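Local atomic coordinates of cellulose binding protein (Clavibacter michiganensis, PDB entry 4JJO), a protein that probably binds cellulose and related polysaccharide through its expansin module, which is linked to cell wall loosening, and in full-length form probably hydrolyses cellulose as an endoglucanase. Residues R136-I139 / Q144-P147; V169-T172 / A178-L181. All blocks are in the same frame, centred on the assembly; numbering follows the deposited sequence.

Contact 1: R136-I139 / Q144-P147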
# COMPACT_ATOMS: atom_id res chain seq x y z
N ARG A 136 11.62 0.35 -6.15
CA ARG A 136 11.70 -0.67 -7.20
C ARG A 136 11.58 -2.08 -6.66
O ARG A 136 11.84 -2.35 -5.49
CB ARG A 136 12.99 -0.52 -8.00
CG ARG A 136 14.24 -0.29 -7.17
CD ARG A 136 15.42 0.03 -8.08
NE ARG A 136 16.71 -0.27 -7.47
CZ ARG A 136 17.36 0.53 -6.63
NH1 ARG A 136 16.84 1.70 -6.27
NH2 ARG A 136 18.53 0.16 -6.14
N VAL A 137 11.17 -2.98 -7.55
CA VAL A 137 11.00 -4.40 -7.23
C VAL A 137 11.64 -5.20 -8.34
O VAL A 137 11.37 -4.96 -9.51
CB VAL A 137 9.51 -4.77 -7.11
CG1 VAL A 137 9.34 -6.27 -6.91
CG2 VAL A 137 8.85 -4.00 -5.98
N GLU A 138 12.50 -6.15 -7.97
CA GLU A 138 13.23 -6.94 -8.95
C GLU A 138 13.12 -8.44 -8.66
O GLU A 138 13.06 -8.85 -7.50
CB GLU A 138 14.71 -6.55 -8.96
CG GLU A 138 14.98 -5.13 -9.43
CD GLU A 138 16.37 -4.66 -9.04
OE1 GLU A 138 16.63 -4.50 -7.83
OE2 GLU A 138 17.21 -4.46 -9.95
N ILE A 139 13.10 -9.24 -9.72
CA ILE A 139 13.13 -10.69 -9.60
C ILE A 139 14.46 -11.22 -10.13
O ILE A 139 14.95 -10.77 -11.16
CB ILE A 139 11.97 -11.36 -10.36
CG1 ILE A 139 10.63 -10.96 -9.74
CG2 ILE A 139 12.14 -12.87 -10.35
CD1 ILE A 139 9.43 -11.56 -10.44
N GLN A 144 21.56 -12.04 -12.41
CA GLN A 144 21.11 -10.69 -12.75
C GLN A 144 19.79 -10.41 -12.06
O GLN A 144 19.29 -11.23 -11.29
CB GLN A 144 20.94 -10.55 -14.26
CG GLN A 144 22.12 -9.92 -14.96
CD GLN A 144 23.39 -10.72 -14.78
OE1 GLN A 144 23.57 -11.77 -15.41
NE2 GLN A 144 24.28 -10.23 -13.93
N TRP A 145 19.23 -9.24 -12.34
CA TRP A 145 17.93 -8.86 -11.78
C TRP A 145 17.02 -8.28 -12.86
O TRP A 145 17.42 -7.40 -13.62
CB TRP A 145 18.12 -7.83 -10.66
CG TRP A 145 18.85 -8.38 -9.49
CD1 TRP A 145 20.19 -8.30 -9.24
CD2 TRP A 145 18.28 -9.12 -8.40
NE1 TRP A 145 20.49 -8.93 -8.05
CE2 TRP A 145 19.34 -9.44 -7.52
CE3 TRP A 145 16.99 -9.53 -8.08
CZ2 TRP A 145 19.13 -10.16 -6.35
CZ3 TRP A 145 16.79 -10.24 -6.91
CH2 TRP A 145 17.85 -10.55 -6.06
N LEU A 146 15.80 -8.80 -12.92
CA LEU A 146 14.80 -8.30 -13.85
C LEU A 146 13.90 -7.30 -13.12
O LEU A 146 13.25 -7.66 -12.14
CB LEU A 146 13.96 -9.45 -14.41
CG LEU A 146 12.92 -9.05 -15.45
CD1 LEU A 146 13.58 -8.68 -16.77
CD2 LEU A 146 11.90 -10.17 -15.65
N PRO A 147 13.87 -6.05 -13.59
CA PRO A 147 13.07 -5.01 -12.93
C PRO A 147 11.59 -5.10 -13.29
O PRO A 147 11.24 -5.28 -14.45
CB PRO A 147 13.67 -3.71 -13.47
CG PRO A 147 14.17 -4.08 -14.82
CD PRO A 147 14.65 -5.50 -14.72
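Glu138 and Trp145 meet at about a right angle across two antiparallel strands. Glu138 CB sits 3.9 Å from Trp145 CE3, and the indole comes to it obliquely. The carboxylate end lies over the root of the tryptophan, with Glu138 OE2 3.6 Å from Trp145 CB. Carboxylate and ring planes are 34° apart. In Trp145, CG is anti to the carbonyl carbon (chi1 -65°), which puts the six-membered ring beside Glu138 and Ile139. Trp145 CE3 thereby comes 3.7 Å from Ile139 C. Lys170 of the next strand makes a cation-pi contact with the same indole.

Glu138 and Pro147 share a face, and Glu138 CG rests 4.0 Å from Pro147 CA. Ile139 and Leu146 point to the other face, and both side chains touch Ile162. Their backbones are joined by two hydrogen bonds: Ile139 N to Leu146 O at 2.9 Å, and Leu146 N to Ile139 O at 2.8 Å. The short axes make an angle of 128°, far from a flat antiparallel pair.

This is a strongly twisted beta hairpin of the expansin C-terminal domain, an immunoglobulin-like beta sandwich in this family. Glu138 and Pro147 lie on one face, with Trp145 beside Glu138. Ile139 and Leu146 lie on the other, where Ile139 packs on Leu125 of strand 124-128.

Contact 2: V169-T172 / A178-L181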
# COMPACT_ATOMS: atom_id res chain seq x y z
N VAL A 169 13.09 -12.26 -4.69
CA VAL A 169 12.60 -10.92 -4.97
C VAL A 169 13.35 -9.88 -4.15
O VAL A 169 13.47 -10.01 -2.93
CB VAL A 169 11.10 -10.80 -4.66
CG1 VAL A 169 10.61 -9.38 -4.91
CG2 VAL A 169 10.31 -11.80 -5.48
N LYS A 170 13.85 -8.85 -4.82
CA LYS A 170 14.52 -7.75 -4.14
C LYS A 170 13.64 -6.51 -4.16
O LYS A 170 13.26 -6.03 -5.22
CB LYS A 170 15.86 -7.44 -4.79
CG LYS A 170 16.59 -6.29 -4.12
CD LYS A 170 18.09 -6.43 -4.23
CE LYS A 170 18.54 -6.48 -5.68
NZ LYS A 170 20.02 -6.57 -5.77
N VAL A 171 13.34 -6.00 -2.97
CA VAL A 171 12.53 -4.81 -2.83
C VAL A 171 13.35 -3.70 -2.17
O VAL A 171 13.88 -3.87 -1.07
CB VAL A 171 11.28 -5.09 -1.98
CG1 VAL A 171 10.36 -3.88 -1.97
CG2 VAL A 171 10.54 -6.31 -2.53
N THR A 172 13.45 -2.57 -2.86
CA THR A 172 14.19 -1.42 -2.38
C THR A 172 13.22 -0.28 -2.11
O THR A 172 12.41 0.05 -2.98
CB THR A 172 15.23 -0.96 -3.42
OG1 THR A 172 16.01 -2.07 -3.86
CG2 THR A 172 16.15 0.11 -2.84
N ALA A 178 17.11 -2.13 1.18
CA ALA A 178 16.69 -3.28 0.40
C ALA A 178 16.48 -4.52 1.26
O ALA A 178 17.20 -4.76 2.23
CB ALA A 178 17.73 -3.58 -0.68
N VAL A 179 15.47 -5.31 0.88
CA VAL A 179 15.30 -6.64 1.43
C VAL A 179 15.32 -7.65 0.29
O VAL A 179 14.75 -7.41 -0.78
CB VAL A 179 13.97 -6.80 2.21
CG1 VAL A 179 13.98 -5.94 3.46
CG2 VAL A 179 12.78 -6.47 1.33
N VAL A 180 15.99 -8.77 0.52
CA VAL A 180 16.03 -9.85 -0.46
C VAL A 180 15.23 -11.02 0.09
O VAL A 180 15.49 -11.50 1.20
CB VAL A 180 17.47 -10.29 -0.77
CG1 VAL A 180 17.47 -11.52 -1.66
CG2 VAL A 180 18.23 -9.15 -1.42
N LEU A 181 14.26 -11.48 -0.69
CA LEU A 181 13.29 -12.46 -0.23
C LEU A 181 13.38 -13.75 -1.04
O LEU A 181 12.78 -13.86 -2.11
CB LEU A 181 11.88 -11.88 -0.35
CG LEU A 181 11.71 -10.46 0.18
CD1 LEU A 181 10.38 -9.88 -0.24
CD2 LEU A 181 11.86 -10.42 1.69
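Val169 pairs with Leu181, and Val171 with Val179, through four backbone hydrogen bonds. Each couple forms a hydrogen-bonded antiparallel pair. At the Val171 couple, Val171 N reaches Val179 O at 3.0 Å. Val179 N returns the bond to Val171 O at 2.9 Å. The Val169 couple is less even. Leu181 N lies 2.8 Å from Val169 O, while Val169 N approaches Leu181 O from above the carbonyl plane, 43° out of it.

Weaker CA-H...O contacts fill the gaps in this ladder. The shortest runs from Ala178 CA to Val171 O, at 3.2 Å. Another joins Lys170 CA to Val179 O.

Apolar contacts occupy the face of Val169, Val171, Val179 and Leu181. Val179 turns CG2 into the crowded position between its backbone N and carbonyl carbon, and this methyl meets Val171 CB at 3.9 Å. Leu181 CD1 reaches diagonally to Val171 CG2 at 4.2 Å. Phe198 touches both Val171 and Val179 from a loop, and Val127 of strand 124-128 also packs on Val171.

The other face is mixed. Lys170 lays its aliphatic CD 3.9 Å from Val180 CG2. A bend at chi3 (59°) then takes its ammonium end away from the 178-181 strand. Thr172 OG1 lies 3.9 Å from Ala178 CB.

The chemistry implies a two-faced ribbon. Buried valines and leucine bind one face to the domain core. On the other, Lys170 gives strand 178-181 only the aliphatic part of its chain and leads its charge elsewhere, while the exposed Ala178 and Val180 face solvent.

How the contacts relate
Following the chain, strand 134-141 runs out and a short turn brings it back as strand 144-150; contact 1 closes this hairpin. The chain then passes through the short strand 156-157 and returns in strand 167-173. A short loop leads to strand 178-184, and contact 2 closes there. The two loops lie in series, neither nesting nor crossing. In space they are neighbours: the centres of contact 1 and contact 2 are about 9 Å apart. Strands 134-141 and 167-173 lie side by side in the antiparallel sheet, so the hairpins join along their first strands. Together they make four consecutive strands of the sheet, with 178-184 at the outer edge within the chain.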